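Local coordinates for glycosyl hydrolase family 2, TIM barrel domain protein (Faecalibacterium prausnitzii A2-165, PDB 6ED2), which probably hydrolyses beta-glucuronides, as a family 2 glycosyl hydrolase from a bacterium of the human gut, at residues R328-D333 / S355-A360; E342-I347 / E370-I375; E362-A367 / I374-P379; E577-F582 / Y613-R618. All blocks are in the same frame, centred on the assembly; numbering follows the deposited sequence.

Contact 1: residues R328-D333 / S355-A360; sequences RGRGLD and SHYPYA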
# COMPACT_ATOMS: atom_id res chain seq x y z
N ARG A 328 -18.77 11.24 -0.25
CA ARG A 328 -19.72 12.35 -0.23
C ARG A 328 -19.26 13.60 -1.00
O ARG A 328 -20.01 14.59 -1.05
CB ARG A 328 -20.03 12.77 1.22
CG ARG A 328 -19.00 13.73 1.83
CD ARG A 328 -19.08 13.73 3.38
NE ARG A 328 -18.89 12.37 3.88
CZ ARG A 328 -19.87 11.59 4.31
NH1 ARG A 328 -21.13 12.03 4.34
NH2 ARG A 328 -19.59 10.36 4.72
N GLY A 329 -18.08 13.59 -1.60
CA GLY A 329 -17.61 14.78 -2.29
C GLY A 329 -17.43 15.94 -1.34
O GLY A 329 -16.69 15.84 -0.35
N ARG A 330 -18.12 17.06 -1.58
CA ARG A 330 -18.03 18.22 -0.70
C ARG A 330 -19.16 18.28 0.32
O ARG A 330 -19.31 19.29 1.01
CB ARG A 330 -18.00 19.53 -1.51
CG ARG A 330 -17.03 19.50 -2.67
CD ARG A 330 -16.33 20.85 -2.97
NE ARG A 330 -15.50 20.64 -4.16
CZ ARG A 330 -14.30 20.06 -4.13
NH1 ARG A 330 -13.77 19.68 -2.97
NH2 ARG A 330 -13.65 19.85 -5.26
N GLY A 331 -19.95 17.21 0.42
CA GLY A 331 -21.04 17.20 1.38
C GLY A 331 -20.56 17.44 2.80
O GLY A 331 -19.50 16.99 3.21
N LEU A 332 -21.36 18.20 3.55
CA LEU A 332 -21.07 18.45 4.94
C LEU A 332 -21.22 17.15 5.72
O LEU A 332 -22.18 16.40 5.51
CB LEU A 332 -22.01 19.52 5.50
CG LEU A 332 -21.85 19.79 7.01
CD1 LEU A 332 -20.48 20.41 7.32
CD2 LEU A 332 -22.97 20.68 7.57
N ASP A 333 -20.25 16.86 6.58
CA ASP A 333 -20.29 15.69 7.45
C ASP A 333 -19.69 16.11 8.78
O ASP A 333 -18.47 16.24 8.91
CB ASP A 333 -19.53 14.52 6.86
CG ASP A 333 -19.67 13.27 7.71
OD1 ASP A 333 -20.82 12.80 7.89
OD2 ASP A 333 -18.63 12.76 8.19
N SER A 355 -9.68 27.39 1.34
CA SER A 355 -9.40 27.16 -0.07
C SER A 355 -10.39 26.14 -0.61
O SER A 355 -10.64 25.13 0.04
CB SER A 355 -7.97 26.65 -0.23
OG SER A 355 -7.65 25.78 0.85
N HIS A 356 -10.98 26.40 -1.78
CA HIS A 356 -10.90 27.67 -2.53
C HIS A 356 -12.31 28.25 -2.70
O HIS A 356 -12.70 28.61 -3.81
CB HIS A 356 -10.30 27.46 -3.92
CG HIS A 356 -8.88 26.99 -3.90
ND1 HIS A 356 -7.87 27.71 -3.30
CD2 HIS A 356 -8.30 25.87 -4.41
CE1 HIS A 356 -6.72 27.05 -3.44
NE2 HIS A 356 -6.96 25.94 -4.11
N TYR A 357 -13.07 28.27 -1.62
CA TYR A 357 -14.48 28.65 -1.63
C TYR A 357 -14.91 28.76 -0.18
O TYR A 357 -14.27 28.18 0.70
CB TYR A 357 -15.34 27.60 -2.37
CG TYR A 357 -14.86 26.19 -2.08
CD1 TYR A 357 -15.25 25.52 -0.93
CD2 TYR A 357 -13.96 25.56 -2.94
CE1 TYR A 357 -14.78 24.25 -0.65
CE2 TYR A 357 -13.50 24.29 -2.67
CZ TYR A 357 -13.90 23.65 -1.52
OH TYR A 357 -13.41 22.42 -1.26
N PRO A 358 -15.94 29.54 0.10
CA PRO A 358 -16.44 29.59 1.48
C PRO A 358 -16.95 28.21 1.88
O PRO A 358 -17.50 27.47 1.06
CB PRO A 358 -17.56 30.63 1.42
CG PRO A 358 -17.33 31.38 0.17
CD PRO A 358 -16.71 30.42 -0.79
N TYR A 359 -16.70 27.85 3.13
CA TYR A 359 -17.07 26.53 3.61
C TYR A 359 -18.48 26.57 4.21
O TYR A 359 -19.06 27.64 4.40
CB TYR A 359 -16.06 26.03 4.64
CG TYR A 359 -14.70 25.64 4.09
CD1 TYR A 359 -14.48 25.57 2.72
CD2 TYR A 359 -13.65 25.34 4.94
CE1 TYR A 359 -13.24 25.21 2.21
CE2 TYR A 359 -12.40 24.97 4.46
CZ TYR A 359 -12.20 24.90 3.10
OH TYR A 359 -10.97 24.53 2.61
N ALA A 360 -19.01 25.39 4.54
CA ALA A 360 -20.25 25.31 5.30
C ALA A 360 -20.11 26.07 6.61
O ALA A 360 -19.07 26.02 7.26
CB ALA A 360 -20.63 23.85 5.60
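Arg-330 and Tyr-357 carry most of this contact between two loops, with Leu-332 and Ala-360 forming a smaller apolar touch beside them. The CB of Arg-330 points toward 355-360. From there CG stands beside the backbone N, anti to the carbonyl carbon (chi1 -47°), and a bend at chi2 (-145°) brings CD alongside the phenol end of Tyr-357. Arg-330 CD, the first atom along the chain to reach the phenol, lies 3.7 Å from Tyr-357 OH and 4.0 Å from its CZ. NE and CZ of the arginine pass near the same hydroxyl. Arg-330 NH1 comes nearest, 3.2 Å from Tyr-357 OH, but its angle is too poor for a hydrogen bond. The two flat groups are turned 43° apart, and neither stacks on the other. Their polar ends are satisfied elsewhere: NH1 of Arg-330 bonds to Glu-323 O and NH2 to Tyr-191 O, while Tyr-357 OH is held by His-322 ND1 and Glu-323 N. Closer to helix 361-370, Leu-332 CD1 packs on Ala-360 CB at 3.8 Å. Arg-330 itself is presented by a type II' beta turn, closed by Gly-331 N to Arg-328 O (3.0 Å); Gly-329 takes the positive-phi corner, which favours glycine. The two loops follow strands 312-320 and 351-353, parallel neighbours in the sheet, and a magnesium ion sits about 7 Å from the Arg-330 side chain. This is loop-to-loop packing at the C-terminal ends of TIM-barrel strands, the end where enzymes of this fold carry their active sites.

Contact 2: residues E342-I347 / E370-I375; sequences ELMKWI and EGFLII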
# COMPACT_ATOMS: atom_id res chain seq x y z
N GLU A 342 -10.07 17.78 15.71
CA GLU A 342 -9.24 17.02 16.64
C GLU A 342 -7.83 16.82 16.09
O GLU A 342 -6.84 16.92 16.84
CB GLU A 342 -9.89 15.66 16.97
CG GLU A 342 -11.19 15.77 17.78
CD GLU A 342 -11.04 16.63 19.03
OE1 GLU A 342 -10.40 16.16 20.01
OE2 GLU A 342 -11.52 17.79 19.03
N LEU A 343 -7.71 16.56 14.79
CA LEU A 343 -6.40 16.44 14.15
C LEU A 343 -5.66 17.78 14.11
O LEU A 343 -4.45 17.84 14.36
CB LEU A 343 -6.55 15.90 12.73
CG LEU A 343 -7.03 14.45 12.58
CD1 LEU A 343 -7.30 14.13 11.12
CD2 LEU A 343 -5.98 13.50 13.16
N MET A 344 -6.36 18.87 13.79
CA MET A 344 -5.68 20.15 13.76
C MET A 344 -5.24 20.58 15.15
O MET A 344 -4.17 21.18 15.30
CB MET A 344 -6.56 21.22 13.10
CG MET A 344 -6.75 21.00 11.61
SD MET A 344 -7.58 22.37 10.78
CE MET A 344 -9.15 22.50 11.64
N LYS A 345 -6.02 20.24 16.18
CA LYS A 345 -5.56 20.50 17.55
C LYS A 345 -4.36 19.63 17.89
O LYS A 345 -3.37 20.10 18.48
CB LYS A 345 -6.69 20.28 18.55
CG LYS A 345 -7.80 21.31 18.44
CD LYS A 345 -9.14 20.75 18.88
CE LYS A 345 -9.20 20.52 20.38
NZ LYS A 345 -10.54 19.98 20.79
N TRP A 346 -4.42 18.35 17.54
CA TRP A 346 -3.32 17.45 17.85
C TRP A 346 -2.02 17.93 17.21
O TRP A 346 -0.97 17.92 17.85
CB TRP A 346 -3.68 16.04 17.37
CG TRP A 346 -2.61 15.02 17.44
CD1 TRP A 346 -2.28 14.25 18.52
CD2 TRP A 346 -1.74 14.61 16.37
NE1 TRP A 346 -1.26 13.39 18.19
CE2 TRP A 346 -0.91 13.59 16.88
CE3 TRP A 346 -1.58 15.01 15.04
CZ2 TRP A 346 0.07 12.96 16.10
CZ3 TRP A 346 -0.61 14.38 14.26
CH2 TRP A 346 0.20 13.36 14.80
N ILE A 347 -2.09 18.40 15.96
CA ILE A 347 -0.86 18.78 15.27
C ILE A 347 -0.34 20.16 15.65
O ILE A 347 0.80 20.49 15.31
CB ILE A 347 -1.08 18.65 13.75
CG1 ILE A 347 0.25 18.44 13.04
CG2 ILE A 347 -1.85 19.84 13.23
CD1 ILE A 347 0.11 18.05 11.60
N GLU A 370 -13.41 26.08 19.02
CA GLU A 370 -12.07 25.56 19.29
C GLU A 370 -10.98 26.63 19.28
O GLU A 370 -9.82 26.31 19.52
CB GLU A 370 -11.74 24.46 18.29
CG GLU A 370 -12.79 23.35 18.26
CD GLU A 370 -12.96 22.65 19.60
OE1 GLU A 370 -11.99 22.57 20.40
OE2 GLU A 370 -14.09 22.19 19.87
N GLY A 371 -11.32 27.89 18.99
CA GLY A 371 -10.31 28.93 18.96
C GLY A 371 -9.32 28.79 17.82
O GLY A 371 -8.11 28.82 18.04
N PHE A 372 -9.83 28.61 16.60
CA PHE A 372 -9.01 28.54 15.40
C PHE A 372 -9.21 29.81 14.58
O PHE A 372 -10.29 30.40 14.58
CB PHE A 372 -9.36 27.31 14.55
CG PHE A 372 -8.59 26.07 14.93
CD1 PHE A 372 -9.01 25.28 15.98
CD2 PHE A 372 -7.46 25.71 14.22
CE1 PHE A 372 -8.29 24.14 16.33
CE2 PHE A 372 -6.73 24.57 14.57
CZ PHE A 372 -7.15 23.78 15.63
N LEU A 373 -8.15 30.24 13.90
CA LEU A 373 -8.18 31.40 13.03
C LEU A 373 -8.44 30.96 11.60
O LEU A 373 -7.83 30.00 11.12
CB LEU A 373 -6.85 32.17 13.10
CG LEU A 373 -6.35 32.52 14.50
CD1 LEU A 373 -4.99 33.20 14.43
CD2 LEU A 373 -7.38 33.40 15.20
N ILE A 374 -9.32 31.68 10.91
CA ILE A 374 -9.72 31.36 9.55
C ILE A 374 -9.40 32.53 8.63
O ILE A 374 -9.78 33.67 8.91
CB ILE A 374 -11.23 31.05 9.47
CG1 ILE A 374 -11.55 29.78 10.28
CG2 ILE A 374 -11.69 30.94 8.01
CD1 ILE A 374 -12.99 29.33 10.10
N ILE A 375 -8.75 32.23 7.51
CA ILE A 375 -8.70 33.12 6.36
C ILE A 375 -9.80 32.69 5.40
O ILE A 375 -9.75 31.60 4.83
CB ILE A 375 -7.33 33.09 5.68
CG1 ILE A 375 -6.23 33.46 6.69
CG2 ILE A 375 -7.32 34.03 4.49
CD1 ILE A 375 -4.82 33.38 6.12
O HOH W 1 -13.60 19.73 18.20
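A salt-bridge network and a Met-aromatic contact join Lys-345 and Met-344 of one TIM-barrel helix to Glu-370 and Phe-372, at the turn that leads from the next helix into strand 373-377. Gly-371, the first residue past helix 361-370, has positive phi and separates Glu-370, at the helix end, from Phe-372. Lys-345 is the hub. Its chain bends at chi3 (71°), carrying NZ between two carboxylates: NZ is 3.0 Å from Glu-370 OE1, which it meets from above the carboxylate plane (56° out), and 3.0 Å from Glu-342 OE2, met on the syn side. The two carboxylates would repel each other, with Glu-342 OE2 and Glu-370 OE1 5.0 Å apart, and the ammonium probably offsets this. An alanine in place of Lys-345 would probably leave both glutamates without their shared positive mate and take away the CG that packs against CE1 of Phe-372. A water adds a second link, donating to Glu-342 OE2 and, weakly, to Glu-370 OE2. Besides the charges, the contact has an apolar part. Lys-345 CG meets the Phe-372 ring at its edge, 3.6 Å from CE1, while Met-344 CB lies 3.6 Å from CZ. The same ring also meets Phe-341 and His-270 edge-to-face. The Met-344 chain turns at its last torsion to set CE over one ring face, with SD 5.2 Å from the centroid of the Phe-372 ring and 39° off its normal.

Contact 3: residues E362-A367 / I374-P379; sequences EIYQMA and IIDEVP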
# COMPACT_ATOMS: atom_id res chain seq x y z
N GLU A 362 -21.10 25.47 9.47
CA GLU A 362 -20.80 24.64 10.64
C GLU A 362 -19.30 24.54 10.92
O GLU A 362 -18.90 24.40 12.08
CB GLU A 362 -21.40 23.24 10.43
CG GLU A 362 -22.92 23.21 10.51
CD GLU A 362 -23.63 23.58 9.22
OE1 GLU A 362 -23.02 24.20 8.30
OE2 GLU A 362 -24.82 23.23 9.12
N ILE A 363 -18.46 24.60 9.89
CA ILE A 363 -17.02 24.56 10.11
C ILE A 363 -16.53 25.83 10.82
O ILE A 363 -15.65 25.77 11.69
CB ILE A 363 -16.30 24.32 8.77
CG1 ILE A 363 -16.61 22.91 8.26
CG2 ILE A 363 -14.78 24.55 8.89
CD1 ILE A 363 -16.27 22.68 6.81
N TYR A 364 -17.09 27.00 10.48
CA TYR A 364 -16.72 28.23 11.19
C TYR A 364 -17.23 28.19 12.62
O TYR A 364 -16.55 28.68 13.55
CB TYR A 364 -17.30 29.47 10.50
CG TYR A 364 -16.94 29.62 9.03
CD1 TYR A 364 -15.97 30.53 8.62
CD2 TYR A 364 -17.59 28.85 8.06
CE1 TYR A 364 -15.63 30.67 7.26
CE2 TYR A 364 -17.26 28.97 6.72
CZ TYR A 364 -16.29 29.90 6.32
OH TYR A 364 -15.96 30.03 4.99
N GLN A 365 -18.44 27.66 12.82
CA GLN A 365 -18.98 27.56 14.17
C GLN A 365 -18.06 26.72 15.05
O GLN A 365 -17.82 27.05 16.21
CB GLN A 365 -20.39 26.97 14.12
CG GLN A 365 -21.39 27.83 13.32
CD GLN A 365 -22.72 27.12 13.09
OE1 GLN A 365 -22.93 26.00 13.56
NE2 GLN A 365 -23.63 27.78 12.39
N MET A 366 -17.49 25.64 14.49
CA MET A 366 -16.58 24.82 15.27
C MET A 366 -15.26 25.54 15.51
O MET A 366 -14.70 25.47 16.61
CB MET A 366 -16.33 23.47 14.58
CG MET A 366 -15.26 22.61 15.30
SD MET A 366 -15.52 20.81 15.33
CE MET A 366 -17.08 20.73 16.21
N ALA A 367 -14.74 26.23 14.49
CA ALA A 367 -13.57 27.08 14.70
C ALA A 367 -13.84 28.11 15.80
O ALA A 367 -12.97 28.36 16.64
CB ALA A 367 -13.16 27.77 13.40
N ILE A 374 -9.32 31.68 10.91
CA ILE A 374 -9.72 31.36 9.55
C ILE A 374 -9.40 32.53 8.63
O ILE A 374 -9.78 33.67 8.91
CB ILE A 374 -11.23 31.05 9.47
CG1 ILE A 374 -11.55 29.78 10.28
CG2 ILE A 374 -11.69 30.94 8.01
CD1 ILE A 374 -12.99 29.33 10.10
N ILE A 375 -8.75 32.23 7.51
CA ILE A 375 -8.70 33.12 6.36
C ILE A 375 -9.80 32.69 5.40
O ILE A 375 -9.75 31.60 4.83
CB ILE A 375 -7.33 33.09 5.68
CG1 ILE A 375 -6.23 33.46 6.69
CG2 ILE A 375 -7.32 34.03 4.49
CD1 ILE A 375 -4.82 33.38 6.12
N ASP A 376 -10.79 33.56 5.21
CA ASP A 376 -12.02 33.24 4.49
C ASP A 376 -11.84 33.61 3.02
O ASP A 376 -11.53 34.76 2.70
CB ASP A 376 -13.19 34.01 5.10
CG ASP A 376 -14.54 33.30 4.95
OD1 ASP A 376 -14.64 32.23 4.28
OD2 ASP A 376 -15.52 33.84 5.51
N GLU A 377 -12.07 32.64 2.13
CA GLU A 377 -11.72 32.79 0.73
C GLU A 377 -12.93 32.59 -0.17
O GLU A 377 -13.65 31.59 -0.05
CB GLU A 377 -10.61 31.82 0.34
CG GLU A 377 -10.16 31.96 -1.11
CD GLU A 377 -8.85 31.22 -1.40
OE1 GLU A 377 -7.79 31.63 -0.86
OE2 GLU A 377 -8.89 30.24 -2.18
N VAL A 378 -13.11 33.51 -1.11
CA VAL A 378 -14.17 33.49 -2.11
C VAL A 378 -13.74 32.59 -3.27
O VAL A 378 -12.54 32.40 -3.47
CB VAL A 378 -14.48 34.94 -2.50
CG1 VAL A 378 -13.51 35.46 -3.55
CG2 VAL A 378 -15.93 35.15 -2.86
N PRO A 379 -14.65 31.97 -4.06
CA PRO A 379 -14.18 30.99 -5.06
C PRO A 379 -13.54 31.61 -6.31
O PRO A 379 -13.74 31.12 -7.42
CB PRO A 379 -15.45 30.22 -5.43
CG PRO A 379 -16.48 30.60 -4.40
CD PRO A 379 -16.12 31.99 -3.99
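One hydrogen bond and a small apolar cluster join Tyr-364 and Ala-367 to Ile-374 and Asp-376, all four buried. The polar part is the bond from Tyr-364 OH to Asp-376 OD1 (2.7 Å). The oxygen lies at the edge of the ring, near its plane, whereas the hydroxyl reaches the carboxylate from above, 35° out of its plane. Tyr-364 OH is gripped twice, since Tyr-359 N also donates to it; Thr-354 OG1 adds a weak bond to Asp-376 OD1. The apolar part centres on Ile-374, whose CD1 is 3.5 Å from Tyr-364 CD1 and 3.7 Å from Ala-367 CB. With CG beside the backbone N (chi1 -54°), the tyrosine side chain crosses Ile-374 at about a right angle and carries its hydroxyl on to the aspartate. A phenylalanine here would probably preserve the touch on Ile-374 but cost Asp-376 OD1 its strong bond and take from Tyr-359 N its hydroxyl acceptor. Helical segment 362-367 runs at 162° to strand segment 374-377, their axes 11.0 Å apart at closest approach. That nearly antiparallel pairing is the second half of the beta-alpha-beta crossover of strand 351-353, helix 361-370 and strand 373-377, the repeating topology of a TIM barrel.

Contact 4: residues E577-F582 / Y613-R618; sequences ELVWNF and YLFRKR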
# COMPACT_ATOMS: atom_id res chain seq x y z
N GLU A 577 2.71 30.11 8.06
CA GLU A 577 2.90 28.99 7.14
C GLU A 577 1.63 28.16 7.14
O GLU A 577 1.25 27.58 8.17
CB GLU A 577 4.12 28.14 7.54
CG GLU A 577 4.14 27.74 9.01
CD GLU A 577 5.50 27.24 9.46
OE1 GLU A 577 6.46 28.06 9.56
OE2 GLU A 577 5.62 26.02 9.71
N LEU A 578 0.96 28.11 6.01
CA LEU A 578 -0.20 27.25 5.84
C LEU A 578 0.18 26.31 4.71
O LEU A 578 0.38 26.76 3.57
CB LEU A 578 -1.47 28.05 5.53
CG LEU A 578 -1.83 29.17 6.49
CD1 LEU A 578 -3.15 29.80 6.07
CD2 LEU A 578 -1.91 28.73 7.94
N VAL A 579 0.32 25.03 5.04
CA VAL A 579 0.87 24.07 4.09
C VAL A 579 -0.28 23.52 3.25
O VAL A 579 -1.43 23.48 3.69
CB VAL A 579 1.65 22.96 4.84
CG1 VAL A 579 0.71 22.05 5.63
CG2 VAL A 579 2.52 22.14 3.87
N TRP A 580 0.04 23.12 2.02
CA TRP A 580 -0.91 22.42 1.16
C TRP A 580 -0.64 20.92 1.24
O TRP A 580 0.45 20.48 0.90
CB TRP A 580 -0.75 22.90 -0.28
CG TRP A 580 -1.89 22.60 -1.18
CD1 TRP A 580 -1.89 21.75 -2.25
CD2 TRP A 580 -3.20 23.18 -1.12
NE1 TRP A 580 -3.12 21.77 -2.86
CE2 TRP A 580 -3.94 22.63 -2.18
CE3 TRP A 580 -3.81 24.10 -0.26
CZ2 TRP A 580 -5.27 22.98 -2.41
CZ3 TRP A 580 -5.13 24.43 -0.48
CH2 TRP A 580 -5.85 23.88 -1.56
N ASN A 581 -1.62 20.13 1.66
CA ASN A 581 -2.98 20.49 2.06
C ASN A 581 -3.23 19.68 3.35
O ASN A 581 -2.48 18.73 3.63
CB ASN A 581 -3.96 20.11 0.95
CG ASN A 581 -5.43 20.41 1.27
OD1 ASN A 581 -6.09 19.69 2.03
ND2 ASN A 581 -5.99 21.42 0.59
N PHE A 582 -4.26 20.02 4.13
CA PHE A 582 -4.60 19.23 5.31
C PHE A 582 -4.71 17.73 4.98
O PHE A 582 -4.18 16.88 5.70
CB PHE A 582 -5.92 19.74 5.91
CG PHE A 582 -6.46 18.87 7.04
CD1 PHE A 582 -5.92 18.95 8.31
CD2 PHE A 582 -7.50 18.00 6.81
CE1 PHE A 582 -6.39 18.16 9.33
CE2 PHE A 582 -8.01 17.20 7.84
CZ PHE A 582 -7.45 17.29 9.10
N TYR A 613 3.98 14.29 11.71
CA TYR A 613 4.83 14.29 12.90
C TYR A 613 5.91 15.37 12.83
O TYR A 613 6.25 15.98 13.86
CB TYR A 613 5.42 12.89 13.09
CG TYR A 613 4.31 11.92 13.48
CD1 TYR A 613 3.83 11.86 14.79
CD2 TYR A 613 3.69 11.12 12.52
CE1 TYR A 613 2.79 11.01 15.14
CE2 TYR A 613 2.65 10.28 12.85
CZ TYR A 613 2.20 10.22 14.17
OH TYR A 613 1.17 9.38 14.49
N LEU A 614 6.43 15.66 11.63
CA LEU A 614 7.32 16.81 11.49
C LEU A 614 6.60 18.09 11.90
O LEU A 614 7.12 18.88 12.71
CB LEU A 614 7.84 16.89 10.06
CG LEU A 614 8.86 17.98 9.69
CD1 LEU A 614 9.64 17.57 8.44
CD2 LEU A 614 8.15 19.31 9.43
N PHE A 615 5.38 18.30 11.39
CA PHE A 615 4.68 19.55 11.69
C PHE A 615 4.28 19.62 13.15
O PHE A 615 4.33 20.70 13.75
CB PHE A 615 3.46 19.71 10.79
CG PHE A 615 3.76 20.33 9.46
CD1 PHE A 615 4.17 21.66 9.37
CD2 PHE A 615 3.65 19.58 8.29
CE1 PHE A 615 4.46 22.24 8.13
CE2 PHE A 615 3.94 20.16 7.03
CZ PHE A 615 4.34 21.48 6.96
N ARG A 616 3.87 18.49 13.74
CA ARG A 616 3.45 18.50 15.13
C ARG A 616 4.59 18.94 16.04
O ARG A 616 4.41 19.76 16.94
CB ARG A 616 2.95 17.11 15.55
CG ARG A 616 2.61 17.02 17.03
CD ARG A 616 1.86 15.74 17.34
NE ARG A 616 1.09 15.87 18.57
CZ ARG A 616 1.28 15.12 19.66
NH1 ARG A 616 2.22 14.18 19.67
NH2 ARG A 616 0.53 15.31 20.73
N LYS A 617 5.78 18.37 15.83
CA LYS A 617 6.93 18.78 16.63
C LYS A 617 7.26 20.25 16.40
O LYS A 617 7.51 20.99 17.36
CB LYS A 617 8.13 17.89 16.32
CG LYS A 617 9.40 18.37 17.05
CD LYS A 617 10.54 17.34 16.94
CE LYS A 617 11.91 17.93 17.31
NZ LYS A 617 13.04 17.11 16.72
N ARG A 618 7.24 20.69 15.14
CA ARG A 618 7.57 22.08 14.86
C ARG A 618 6.51 23.03 15.42
O ARG A 618 6.84 23.97 16.16
CB ARG A 618 7.73 22.28 13.35
CG ARG A 618 7.97 23.74 12.93
CD ARG A 618 8.22 23.85 11.42
NE ARG A 618 8.08 25.22 10.94
CZ ARG A 618 9.07 26.11 10.96
NH1 ARG A 618 10.27 25.77 11.42
NH2 ARG A 618 8.87 27.34 10.50
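Arg-618 grips Glu-577 side-on, binding helix 610-621 to strand 574-580 of the TIM barrel in a bidentate salt bridge. Arg-618 NH2 donates to Glu-577 OE1 at 2.7 Å in an almost straight bond (179°), and Arg-618 NE donates to Glu-577 OE2 at 2.9 Å. Both oxygens use their syn lone pairs, and the carboxylate and guanidinium planes are only 7° apart, so the two groups meet edge to edge as a flat pair. Next to it lies the apolar half of the contact. Val-579 sends CB and both methyls against the far end of the Phe-615 ring, with CG2 3.6 Å from Phe-615 CZ. Charge and apolar patch adjoin where Glu-577 OE2 stands at the edge of the Phe-615 ring, 4.3 Å from CE1.

Torsions and a second shell set these groups in place. Glu-577 CG sits between the backbone N and the carbonyl carbon (chi1 49°), and the chain then runs extended to meet the equally extended arginine coming from the opposite direction. Phe-615 also meets Leu-561 and Ile-347, side chains of the two flanking helices. The guanidinium has a second anion in Asp-569, paired with NH2. Two further donors bring the bonds on the carboxylate to four, which hold its rotation and probably offset its charge in a buried place: Tyr-315 OH bonds to Glu-577 OE1, and Trp-619 NE1 to Glu-577 OE2.

How the contacts relate
All four contacts belong to the TIM barrel, but to different levels of it. Contact 1, buried, joins loops beyond the C-terminal ends of strands; contact 2, partly buried, lies at the start of strand 373-377; both border the second subunit. Contacts 3 and 4 are buried packings of a helix on a barrel strand. Contacts 2 and 3 share Ile-374 and Ile-375, and contacts 2 and 4 meet where Trp-346 O bonds Arg-616 NE. A probable hydrogen bond from His-356 ND1 to Glu-377 OE2 joins contact 1 to contact 3. The chemistry varies with place: a water-linked charge network in contact 2, a tyrosine-to-aspartate hydrogen bond in contact 3, a flat buried ion pair in contact 4, and no direct polar bond in contact 1.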